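Local atomic coordinates of putative phosphatase/phosphodiesterase MPN_349 (Mycoplasma pneumoniae M129, PDB entry 1T71), a protein that probably hydrolyses phosphate esters, perhaps 2',3'-cyclic nucleotides, at a centre of two ferric ions, as a YmdB-like member of the calcineurin-type metallophosphatases. Residues 10-15 and 156-161; 43-48 and 53-58; 72-77 and 97-102; 108-113 and 117-122. All blocks are in the same frame, centred on the assembly; numbering follows the deposited sequence.

Contact 1: 10-15 and 156-161; sequences LGDVYG and DFHAET. With FE (Fe (III) ion), chain B.
Asp-12 and His-158 meet across the diiron centre of the metallophosphatase fold, one from the short strand 12-13, the other from the end of strand 152-158. Along 156-161, Asp-156 comes first. It starts toward 10-15 but stops short of it, its carboxylate held by Thr-68, Thr-182 and Asn-41. Phe-157 turns the other way, stacking on Phe-168 of helix 162-172. His-158 then sends its ring into the site, CG trans to the backbone N (chi1 -150°), and makes the whole contact. As modelled, its NE2 points at Asp-12 OD2, 3.3 Å away, in a long hydrogen bond with OD2 in the imidazole plane. Carboxylate and imidazole are nearly coplanar, 20° apart. His-158 also belongs to the second iron, together with Asn-71 and His-183. In the model its CE1 lies closer to that ion than NE2 does, which makes the assignment of the ring atoms, and with it this hydrogen bond, doubtful. Beyond it the chain leaves the site through Ala-159 and Glu-160, and Thr-161 stands just before helix 162-172. Across the contact, Asp-12 OD2 binds the first ferric ion at 2.2 Å.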
# COMPACT_ATOMS: atom_id res chain seq x y z
N LEU A 10 -1.14 3.07 5.60
CA LEU A 10 0.29 3.28 5.35
C LEU A 10 0.72 2.62 4.04
O LEU A 10 0.26 1.52 3.71
CB LEU A 10 1.12 2.71 6.51
CG LEU A 10 0.78 3.20 7.92
CD1 LEU A 10 1.87 2.75 8.89
CD2 LEU A 10 0.66 4.71 7.94
N GLY A 11 1.60 3.30 3.32
CA GLY A 11 2.08 2.79 2.04
C GLY A 11 3.10 1.66 2.14
O GLY A 11 3.56 1.32 3.22
N ASP A 12 3.44 1.10 0.98
CA ASP A 12 4.37 -0.02 0.86
C ASP A 12 5.43 -0.14 1.94
O ASP A 12 6.33 0.70 2.03
CB ASP A 12 5.08 0.04 -0.51
CG ASP A 12 4.12 -0.03 -1.67
OD1 ASP A 12 3.10 0.70 -1.65
OD2 ASP A 12 4.39 -0.81 -2.62
N VAL A 13 5.32 -1.19 2.75
CA VAL A 13 6.29 -1.46 3.81
C VAL A 13 7.51 -2.06 3.10
O VAL A 13 7.38 -3.06 2.40
CB VAL A 13 5.75 -2.48 4.83
CG1 VAL A 13 6.83 -2.82 5.84
CG2 VAL A 13 4.54 -1.92 5.53
N TYR A 14 8.68 -1.47 3.30
CA TYR A 14 9.87 -1.94 2.61
C TYR A 14 11.06 -2.27 3.52
O TYR A 14 11.70 -1.37 4.09
CB TYR A 14 10.26 -0.88 1.58
CG TYR A 14 11.30 -1.29 0.55
CD1 TYR A 14 12.61 -1.63 0.93
CD2 TYR A 14 10.98 -1.32 -0.81
CE1 TYR A 14 13.57 -1.98 -0.03
CE2 TYR A 14 11.93 -1.66 -1.77
CZ TYR A 14 13.22 -1.99 -1.38
OH TYR A 14 14.14 -2.33 -2.33
N GLY A 15 11.36 -3.56 3.65
CA GLY A 15 12.49 -4.01 4.45
C GLY A 15 12.49 -3.73 5.94
O GLY A 15 11.47 -3.37 6.53
N ASP A 156 -7.17 -0.14 -2.63
CA ASP A 156 -5.74 0.10 -2.78
C ASP A 156 -5.43 -0.29 -4.23
O ASP A 156 -5.40 -1.48 -4.57
CB ASP A 156 -4.92 -0.78 -1.82
CG ASP A 156 -3.42 -0.70 -2.08
OD1 ASP A 156 -2.62 -1.22 -1.26
OD2 ASP A 156 -3.03 -0.11 -3.11
N PHE A 157 -5.25 0.72 -5.08
CA PHE A 157 -4.96 0.49 -6.50
C PHE A 157 -3.45 0.54 -6.70
O PHE A 157 -2.85 1.61 -6.71
CB PHE A 157 -5.64 1.57 -7.36
CG PHE A 157 -5.64 1.27 -8.84
CD1 PHE A 157 -5.54 2.31 -9.76
CD2 PHE A 157 -5.74 -0.03 -9.31
CE1 PHE A 157 -5.54 2.05 -11.14
CE2 PHE A 157 -5.74 -0.31 -10.68
CZ PHE A 157 -5.64 0.74 -11.60
N HIS A 158 -2.85 -0.63 -6.87
CA HIS A 158 -1.41 -0.75 -7.04
C HIS A 158 -1.08 -0.58 -8.52
O HIS A 158 -1.10 -1.55 -9.28
CB HIS A 158 -0.95 -2.12 -6.54
CG HIS A 158 0.44 -2.13 -6.01
ND1 HIS A 158 1.48 -2.77 -6.66
CD2 HIS A 158 0.98 -1.57 -4.91
CE1 HIS A 158 2.59 -2.59 -5.98
NE2 HIS A 158 2.32 -1.87 -4.91
N ALA A 159 -0.78 0.65 -8.92
CA ALA A 159 -0.49 0.95 -10.32
C ALA A 159 0.73 1.84 -10.50
O ALA A 159 1.16 2.54 -9.57
CB ALA A 159 -1.70 1.59 -10.97
N GLU A 160 1.27 1.84 -11.71
CA GLU A 160 2.48 2.60 -12.02
C GLU A 160 2.26 4.01 -12.55
O GLU A 160 2.93 4.95 -12.14
CB GLU A 160 3.31 1.80 -13.04
CG GLU A 160 4.81 1.79 -12.77
CD GLU A 160 5.46 3.12 -13.06
OE1 GLU A 160 6.61 3.32 -12.64
OE2 GLU A 160 4.81 3.96 -13.72
N THR A 161 1.31 4.15 -13.47
CA THR A 161 1.02 5.40 -14.14
C THR A 161 0.06 6.41 -13.49
O THR A 161 -0.98 6.04 -12.97
CB THR A 161 0.51 5.06 -15.56
OG1 THR A 161 1.63 4.72 -16.39
CG2 THR A 161 -0.25 6.18 -16.15
FE FE B . 6.18 -1.54 -3.67

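Contact 2: 43-48 and 53-58; sequences ENTTHG and LKHYEF. With FE (Fe (III) ion), chain B; FE (Fe (III) ion), chain C.
The metal-binding loop that follows strand 37-41 is tied to the start of helix 53-62 by Thr-46, Thr-45 and His-55. The polar link is between Thr-46 OG1 and His-55 ND1, 2.7 Å apart; either could be the donor. The hydroxyl meets the imidazole at its edge, near the ring plane, and also receives the backbone N-H of Ser-52, so two bonds grip OG1 from residues at the helix start. Next to it Thr-45 CG2 packs on His-55 CB at 3.7 Å, the methyl trans to its own backbone N (chi1 -58° for OG1), while Thr-45 OG1 bonds to Ala-42 O. Earlier in the same loop lie the ligands. Glu-43 OE1 bridges both ferric ions, 2.2 Å from each, and OE2 accepts from His-72 N, which leaves the carboxylate little freedom to rotate. Asn-44 binds the first ion, by ND2 in the model, although an amide oxygen would be the expected donor, so that assignment is doubtful. Around this buried junction, Arg-19 of helix 15-23 touches the His-55 side chain and bonds to Thr-45 O, and Val-13 of strand 12-13 lies against Thr-45.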
# COMPACT_ATOMS: atom_id res chain seq x y z
N GLU A 43 3.63 -5.25 0.58
CA GLU A 43 4.23 -5.97 -0.54
C GLU A 43 5.76 -6.02 -0.64
O GLU A 43 6.29 -6.85 -1.37
CB GLU A 43 3.67 -5.45 -1.87
CG GLU A 43 4.38 -4.22 -2.39
CD GLU A 43 4.62 -4.29 -3.88
OE1 GLU A 43 5.32 -3.41 -4.39
OE2 GLU A 43 4.10 -5.23 -4.53
N ASN A 44 6.46 -5.14 0.07
CA ASN A 44 7.93 -5.12 0.04
C ASN A 44 8.56 -5.43 1.40
O ASN A 44 9.75 -5.23 1.60
CB ASN A 44 8.42 -3.74 -0.41
CG ASN A 44 8.07 -3.43 -1.86
OD1 ASN A 44 8.67 -3.98 -2.79
ND2 ASN A 44 7.10 -2.56 -2.06
N THR A 45 7.75 -5.91 2.34
CA THR A 45 8.23 -6.18 3.68
C THR A 45 9.50 -7.01 3.86
O THR A 45 10.46 -6.54 4.47
CB THR A 45 7.11 -6.81 4.54
OG1 THR A 45 5.98 -5.93 4.57
CG2 THR A 45 7.60 -7.03 5.96
N THR A 46 9.51 -8.23 3.33
CA THR A 46 10.65 -9.13 3.49
C THR A 46 11.73 -9.00 2.40
O THR A 46 11.53 -9.41 1.25
CB THR A 46 10.14 -10.58 3.55
OG1 THR A 46 9.15 -10.67 4.58
CG2 THR A 46 11.28 -11.55 3.84
N HIS A 47 12.87 -8.45 2.79
CA HIS A 47 13.99 -8.23 1.86
C HIS A 47 13.56 -7.46 0.61
O HIS A 47 14.07 -7.69 -0.49
CB HIS A 47 14.64 -9.56 1.48
CG HIS A 47 15.30 -10.25 2.63
ND1 HIS A 47 14.73 -11.32 3.28
CD2 HIS A 47 16.46 -9.98 3.28
CE1 HIS A 47 15.51 -11.68 4.29
NE2 HIS A 47 16.56 -10.89 4.31
N GLY A 48 12.62 -6.53 0.79
CA GLY A 48 12.14 -5.72 -0.31
C GLY A 48 11.09 -6.35 -1.19
O GLY A 48 10.57 -5.68 -2.09
N LEU A 53 6.09 -15.25 7.09
CA LEU A 53 5.15 -15.45 8.19
C LEU A 53 5.68 -14.66 9.38
O LEU A 53 4.93 -13.99 10.09
CB LEU A 53 5.08 -16.93 8.58
CG LEU A 53 3.81 -17.48 9.23
CD1 LEU A 53 4.23 -18.47 10.32
CD2 LEU A 53 2.94 -16.38 9.83
N LYS A 54 6.99 -14.77 9.59
CA LYS A 54 7.65 -14.07 10.68
C LYS A 54 7.31 -12.58 10.61
O LYS A 54 6.89 -11.99 11.59
CB LYS A 54 9.17 -14.26 10.58
CG LYS A 54 9.97 -13.65 11.73
CD LYS A 54 11.48 -13.70 11.47
CE LYS A 54 11.84 -12.86 10.24
NZ LYS A 54 13.31 -12.81 9.95
N HIS A 55 7.49 -11.99 9.44
CA HIS A 55 7.21 -10.57 9.28
C HIS A 55 5.73 -10.22 9.34
O HIS A 55 5.36 -9.12 9.75
CB HIS A 55 7.87 -10.07 8.00
CG HIS A 55 9.37 -10.06 8.08
ND1 HIS A 55 10.18 -10.10 6.97
CD2 HIS A 55 10.19 -10.02 9.16
CE1 HIS A 55 11.45 -10.09 7.36
NE2 HIS A 55 11.48 -10.04 8.68
N TYR A 56 4.88 -11.16 8.94
CA TYR A 56 3.45 -10.92 9.00
C TYR A 56 3.04 -10.79 10.46
O TYR A 56 2.26 -9.91 10.82
CB TYR A 56 2.67 -12.07 8.35
CG TYR A 56 1.22 -12.14 8.78
CD1 TYR A 56 0.84 -12.85 9.93
CD2 TYR A 56 0.23 -11.45 8.08
CE1 TYR A 56 -0.49 -12.87 10.36
CE2 TYR A 56 -1.10 -11.46 8.51
CZ TYR A 56 -1.45 -12.17 9.65
OH TYR A 56 -2.75 -12.16 10.07
N GLU A 57 3.58 -11.65 11.32
CA GLU A 57 3.25 -11.56 12.74
C GLU A 57 3.86 -10.30 13.34
O GLU A 57 3.25 -9.67 14.20
CB GLU A 57 3.71 -12.82 13.48
CG GLU A 57 2.89 -14.08 13.13
CD GLU A 57 1.38 -13.93 13.41
OE1 GLU A 57 0.61 -14.85 13.05
OE2 GLU A 57 0.96 -12.91 14.00
N PHE A 58 5.04 -9.92 12.88
CA PHE A 58 5.68 -8.70 13.38
C PHE A 58 4.75 -7.50 13.14
O PHE A 58 4.47 -6.72 14.06
CB PHE A 58 7.01 -8.45 12.66
CG PHE A 58 7.66 -7.14 13.01
CD1 PHE A 58 8.68 -7.09 13.95
CD2 PHE A 58 7.22 -5.95 12.43
CE1 PHE A 58 9.26 -5.87 14.30
CE2 PHE A 58 7.79 -4.73 12.78
CZ PHE A 58 8.81 -4.69 13.71
FE FE B . 6.18 -1.54 -3.67
FE FE C . 4.88 -2.53 -6.39

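Contact 3: 72-77 and 97-102; sequences HTWFQK and TSFAFH
The indole of Trp-74 is sandwiched: Thr-73 CB sits over the centre of one face, 3.3 Å above the plane, and Phe-99 meets the opposite face. Phe-99 comes with its edge, in a T-shaped (edge-to-face) pair, its CG trans to the backbone N (chi1 176°), which carries the ring out to the indole. Its CE1 approaches Trp-74 CZ2 at 3.9 Å and its CZ lies equally near Trp-74 CD2, so two neighbouring ring carbons rest on the six-membered ring, off its middle. The ring planes stand at 82° and the centroids are 5.1 Å apart. Phe-101 behaves quite differently. Its ring is almost parallel to the five-membered ring of Trp-74, but slid so far along that the two barely overlap, and contact is made at the rims, Phe-101 CD2 to Trp-74 CD1 at 3.7 Å. Phe-101 CB lies as close to Trp-74 NE1, an indole nitrogen buried here without a hydrogen-bond partner in the model. Phe-99 CZ in turn touches the edge of the Phe-101 ring.

The backbones prepare this arrangement with two turns. A type I turn from His-72 to Phe-75 presents Trp-74, and a type II turn from Phe-99 to His-102, closed by His-102 N to Phe-99 O at 3.1 Å, places both phenylalanines toward the indole. Phe-101 takes its third position, with phi at 83°. Phe-132 meets both Trp-74 and Phe-99 and enlarges the group. The result is an aromatic cluster joining two loops, one of which carries His-72, probably the proton donor, as in related enzymes.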
# COMPACT_ATOMS: atom_id res chain seq x y z
N HIS A 72 4.56 -7.88 -5.88
CA HIS A 72 5.50 -8.81 -5.27
C HIS A 72 4.83 -9.66 -4.20
O HIS A 72 5.49 -10.21 -3.32
CB HIS A 72 6.68 -8.04 -4.68
CG HIS A 72 7.64 -7.54 -5.71
ND1 HIS A 72 8.01 -6.22 -5.81
CD2 HIS A 72 8.30 -8.19 -6.70
CE1 HIS A 72 8.86 -6.08 -6.81
NE2 HIS A 72 9.05 -7.26 -7.37
N THR A 73 3.51 -9.77 -4.29
CA THR A 73 2.73 -10.56 -3.34
C THR A 73 3.23 -11.99 -3.11
O THR A 73 3.25 -12.49 -1.99
CB THR A 73 1.24 -10.66 -3.79
OG1 THR A 73 0.65 -9.35 -3.84
CG2 THR A 73 0.45 -11.55 -2.82
N TRP A 74 3.66 -12.65 -4.18
CA TRP A 74 4.05 -14.05 -4.09
C TRP A 74 5.53 -14.40 -4.05
O TRP A 74 5.90 -15.55 -4.29
CB TRP A 74 3.37 -14.80 -5.24
CG TRP A 74 1.92 -14.43 -5.37
CD1 TRP A 74 0.85 -15.04 -4.76
CD2 TRP A 74 1.38 -13.31 -6.08
NE1 TRP A 74 -0.31 -14.37 -5.04
CE2 TRP A 74 -0.02 -13.30 -5.85
CE3 TRP A 74 1.93 -12.30 -6.89
CZ2 TRP A 74 -0.86 -12.32 -6.39
CZ3 TRP A 74 1.09 -11.33 -7.43
CH2 TRP A 74 -0.29 -11.35 -7.18
N PHE A 75 6.38 -13.44 -3.72
CA PHE A 75 7.80 -13.73 -3.72
C PHE A 75 8.34 -14.62 -2.60
O PHE A 75 9.26 -15.41 -2.85
CB PHE A 75 8.61 -12.43 -3.78
CG PHE A 75 10.02 -12.64 -4.22
CD1 PHE A 75 11.04 -12.71 -3.28
CD2 PHE A 75 10.32 -12.82 -5.56
CE1 PHE A 75 12.35 -12.95 -3.68
CE2 PHE A 75 11.63 -13.06 -5.97
CZ PHE A 75 12.64 -13.13 -5.03
N GLN A 76 7.81 -14.52 -1.39
CA GLN A 76 8.28 -15.37 -0.30
C GLN A 76 7.57 -16.72 -0.35
O GLN A 76 6.62 -16.98 0.41
CB GLN A 76 8.06 -14.67 1.05
CG GLN A 76 8.81 -13.34 1.18
CD GLN A 76 10.33 -13.49 1.08
OE1 GLN A 76 11.04 -12.58 0.65
NE2 GLN A 76 10.83 -14.65 1.49
N LYS A 77 8.04 -17.58 -1.25
CA LYS A 77 7.47 -18.90 -1.50
C LYS A 77 7.30 -19.82 -0.29
O LYS A 77 6.29 -20.50 -0.16
CB LYS A 77 8.32 -19.67 -2.51
CG LYS A 77 9.03 -18.82 -3.53
CD LYS A 77 8.12 -18.42 -4.65
CE LYS A 77 8.95 -17.75 -5.72
NZ LYS A 77 10.09 -18.63 -6.11
N THR A 97 -7.07 -16.45 -14.56
CA THR A 97 -7.00 -17.87 -14.21
C THR A 97 -5.76 -18.62 -14.69
O THR A 97 -5.41 -19.65 -14.13
CB THR A 97 -8.26 -18.62 -14.68
OG1 THR A 97 -8.52 -18.32 -16.06
CG2 THR A 97 -9.46 -18.21 -13.84
N SER A 98 -5.08 -18.10 -15.71
CA SER A 98 -3.88 -18.75 -16.21
C SER A 98 -2.75 -18.66 -15.20
O SER A 98 -1.79 -19.43 -15.23
CB SER A 98 -3.43 -18.10 -17.52
OG SER A 98 -3.04 -16.76 -17.31
N PHE A 99 -2.86 -17.70 -14.28
CA PHE A 99 -1.85 -17.49 -13.26
C PHE A 99 -2.07 -18.41 -12.06
O PHE A 99 -3.17 -18.49 -11.52
CB PHE A 99 -1.90 -16.02 -12.80
CG PHE A 99 -0.95 -15.70 -11.67
CD1 PHE A 99 -1.39 -14.97 -10.57
CD2 PHE A 99 0.38 -16.09 -11.72
CE1 PHE A 99 -0.51 -14.63 -9.53
CE2 PHE A 99 1.27 -15.76 -10.69
CZ PHE A 99 0.82 -15.03 -9.59
N ALA A 100 -1.02 -19.12 -11.66
CA ALA A 100 -1.13 -19.98 -10.48
C ALA A 100 -1.34 -18.94 -9.39
O ALA A 100 -0.86 -17.82 -9.52
CB ALA A 100 0.18 -20.73 -10.25
N PHE A 101 -2.06 -19.28 -8.32
CA PHE A 101 -2.31 -18.30 -7.24
C PHE A 101 -3.49 -17.38 -7.56
O PHE A 101 -3.83 -16.51 -6.75
CB PHE A 101 -1.09 -17.42 -6.95
CG PHE A 101 0.19 -18.18 -6.70
CD1 PHE A 101 0.20 -19.32 -5.91
CD2 PHE A 101 1.39 -17.74 -7.27
CE1 PHE A 101 1.38 -20.02 -5.69
CE2 PHE A 101 2.57 -18.44 -7.05
CZ PHE A 101 2.57 -19.58 -6.26
N HIS A 102 -4.11 -17.56 -8.73
CA HIS A 102 -5.25 -16.73 -9.11
C HIS A 102 -6.38 -16.93 -8.10
O HIS A 102 -7.29 -16.11 -8.00
CB HIS A 102 -5.74 -17.11 -10.51
CG HIS A 102 -6.34 -18.49 -10.58
ND1 HIS A 102 -7.65 -18.74 -10.25
CD2 HIS A 102 -5.78 -19.69 -10.88
CE1 HIS A 102 -7.88 -20.04 -10.35
NE2 HIS A 102 -6.76 -20.64 -10.73

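Contact 4: 108-113 and 117-122; sequences SLVFEF and KIRITN
Ser-108 to Glu-112 pair with Thr-121 to Lys-117 in an antiparallel beta hairpin, and the backbone carries its regular bonds. Leu-109 and Ile-120 form one hydrogen-bonded pair, Leu-109 N to Ile-120 O at 3.0 Å and Ile-120 N to Leu-109 O at 2.9 Å. Phe-111 and Ile-118 form the other, Phe-111 N to Ile-118 O at 3.0 Å and Ile-118 N to Phe-111 O at 2.7 Å. CA-H...O contacts lie between them, such as Val-110 CA to Ile-118 O at 3.1 Å.

Apolar contacts fill the face of Leu-109, Phe-111, Ile-118 and Ile-120. With CG tucked between the backbone N and carbonyl carbon (chi1 63°), the Phe-111 ring leans across the neighbouring strand and takes Ile-118 CB over its face, a CH-pi contact of 4.1 Å to the centroid. Ile-120 CD1 reaches the same ring at CE1, 3.9 Å away.

The other face is mostly polar, with Val-110 among Ser-108, Glu-112, Lys-117, Arg-119 and Thr-121. Ser-108 OG and Thr-121 OG1 are hydrogen-bonded at 2.8 Å, although the threonine hydroxyl is less surely placed. Lys-117 passes Val-110 at a slant toward its salt bridge with Asp-149. The hairpin is therefore largely amphipathic: its greasy side turns to Val-90, Ile-5 and the stacked Tyr-66, its mixed side to Leu-144 of helix 137-145.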
# COMPACT_ATOMS: atom_id res chain seq x y z
N SER A 108 -10.55 -9.38 -2.08
CA SER A 108 -11.40 -8.40 -1.42
C SER A 108 -12.00 -9.07 -0.19
O SER A 108 -12.28 -10.27 -0.21
CB SER A 108 -12.52 -7.94 -2.36
OG SER A 108 -13.37 -6.99 -1.74
N LEU A 109 -12.18 -8.32 0.89
CA LEU A 109 -12.76 -8.90 2.10
C LEU A 109 -13.74 -7.94 2.76
O LEU A 109 -13.70 -6.73 2.54
CB LEU A 109 -11.67 -9.31 3.10
CG LEU A 109 -10.81 -8.28 3.83
CD1 LEU A 109 -11.64 -7.50 4.83
CD2 LEU A 109 -9.70 -9.02 4.56
N VAL A 110 -14.62 -8.50 3.58
CA VAL A 110 -15.62 -7.71 4.28
C VAL A 110 -15.69 -8.08 5.75
O VAL A 110 -15.66 -9.26 6.11
CB VAL A 110 -17.02 -7.91 3.68
CG1 VAL A 110 -18.02 -6.96 4.34
CG2 VAL A 110 -16.99 -7.69 2.19
N PHE A 111 -15.78 -7.07 6.59
CA PHE A 111 -15.91 -7.28 8.01
C PHE A 111 -16.78 -6.13 8.50
O PHE A 111 -16.93 -5.12 7.81
CB PHE A 111 -14.54 -7.25 8.70
CG PHE A 111 -13.82 -5.94 8.59
CD1 PHE A 111 -13.21 -5.57 7.40
CD2 PHE A 111 -13.72 -5.09 9.69
CE1 PHE A 111 -12.51 -4.36 7.30
CE2 PHE A 111 -13.03 -3.89 9.60
CZ PHE A 111 -12.42 -3.52 8.41
N GLU A 112 -17.37 -6.29 9.68
CA GLU A 112 -18.20 -5.22 10.19
C GLU A 112 -17.53 -4.61 11.39
O GLU A 112 -16.90 -5.31 12.19
CB GLU A 112 -19.60 -5.74 10.55
CG GLU A 112 -19.71 -6.41 11.91
CD GLU A 112 -21.10 -6.97 12.16
OE1 GLU A 112 -21.49 -7.95 11.49
OE2 GLU A 112 -21.82 -6.41 13.02
N PHE A 113 -17.63 -3.29 11.50
CA PHE A 113 -17.04 -2.56 12.60
C PHE A 113 -18.01 -1.47 13.03
O PHE A 113 -18.20 -0.47 12.34
CB PHE A 113 -15.70 -1.94 12.17
CG PHE A 113 -15.00 -1.18 13.26
CD1 PHE A 113 -15.33 0.14 13.53
CD2 PHE A 113 -14.02 -1.80 14.03
CE1 PHE A 113 -14.69 0.84 14.56
CE2 PHE A 113 -13.38 -1.11 15.07
CZ PHE A 113 -13.72 0.21 15.33
N LYS A 117 -20.57 -2.27 7.49
CA LYS A 117 -20.04 -3.37 6.71
C LYS A 117 -18.93 -2.74 5.87
O LYS A 117 -19.19 -1.96 4.95
CB LYS A 117 -21.13 -3.94 5.80
CG LYS A 117 -21.00 -5.43 5.52
CD LYS A 117 -22.14 -5.92 4.64
CE LYS A 117 -22.19 -7.44 4.58
NZ LYS A 117 -20.93 -8.04 4.07
N ILE A 118 -17.68 -3.07 6.20
CA ILE A 118 -16.53 -2.51 5.50
C ILE A 118 -15.85 -3.48 4.55
O ILE A 118 -15.57 -4.63 4.90
CB ILE A 118 -15.50 -2.00 6.52
CG1 ILE A 118 -16.17 -1.01 7.48
CG2 ILE A 118 -14.33 -1.33 5.78
CD1 ILE A 118 -15.25 -0.50 8.58
N ARG A 119 -15.56 -3.00 3.34
CA ARG A 119 -14.91 -3.82 2.34
C ARG A 119 -13.52 -3.26 1.98
O ARG A 119 -13.34 -2.05 1.87
CB ARG A 119 -15.77 -3.87 1.08
CG ARG A 119 -15.50 -5.05 0.19
CD ARG A 119 -16.49 -5.12 -0.96
NE ARG A 119 -16.40 -6.41 -1.63
CZ ARG A 119 -17.13 -7.48 -1.32
NH1 ARG A 119 -18.03 -7.41 -0.35
NH2 ARG A 119 -16.95 -8.61 -1.98
N ILE A 120 -12.55 -4.16 1.85
CA ILE A 120 -11.19 -3.75 1.48
C ILE A 120 -10.83 -4.53 0.23
O ILE A 120 -10.86 -5.76 0.22
CB ILE A 120 -10.15 -4.06 2.58
CG1 ILE A 120 -10.45 -3.26 3.84
CG2 ILE A 120 -8.75 -3.70 2.07
CD1 ILE A 120 -9.48 -3.53 4.99
N THR A 121 -10.50 -3.80 -0.83
CA THR A 121 -10.14 -4.39 -2.12
C THR A 121 -8.77 -3.92 -2.60
O THR A 121 -8.42 -2.74 -2.44
CB THR A 121 -11.21 -4.05 -3.18
OG1 THR A 121 -12.48 -4.51 -2.74
CG2 THR A 121 -10.87 -4.70 -4.52
N ASN A 122 -8.02 -4.84 -3.18
CA ASN A 122 -6.67 -4.59 -3.70
C ASN A 122 -6.68 -4.97 -5.18
O ASN A 122 -7.19 -6.02 -5.55
CB ASN A 122 -5.67 -5.45 -2.90
CG ASN A 122 -4.21 -5.25 -3.34
OD1 ASN A 122 -3.79 -4.14 -3.73
ND2 ASN A 122 -3.43 -6.32 -3.25

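Overall arrangement
Along the chain contact 1 spans the other three: 43-48/53-58, 72-77/97-102 and 108-113/117-122 follow one another inside the loop it closes. It brings the stretch just after strand 6-10 of one mixed sheet to strand 152-158 of the other, at the metal centre. Contact 2, 14 Å away centre to centre, shares the first iron, with Asp-12 OD2 and Glu-43 OE1 both bound to it. Contact 3 lies 16 Å from contact 2, centre to centre, and is joined to it by Glu-43 OE2 and His-72 N. The hairpin of contact 4, its centre 19 Å from that of contact 1, forms one margin of the sheet whose next strand, 152-158, carries His-158. Residues at or just beyond strand ends thus build the site, and the hairpin extends the sheet away from it.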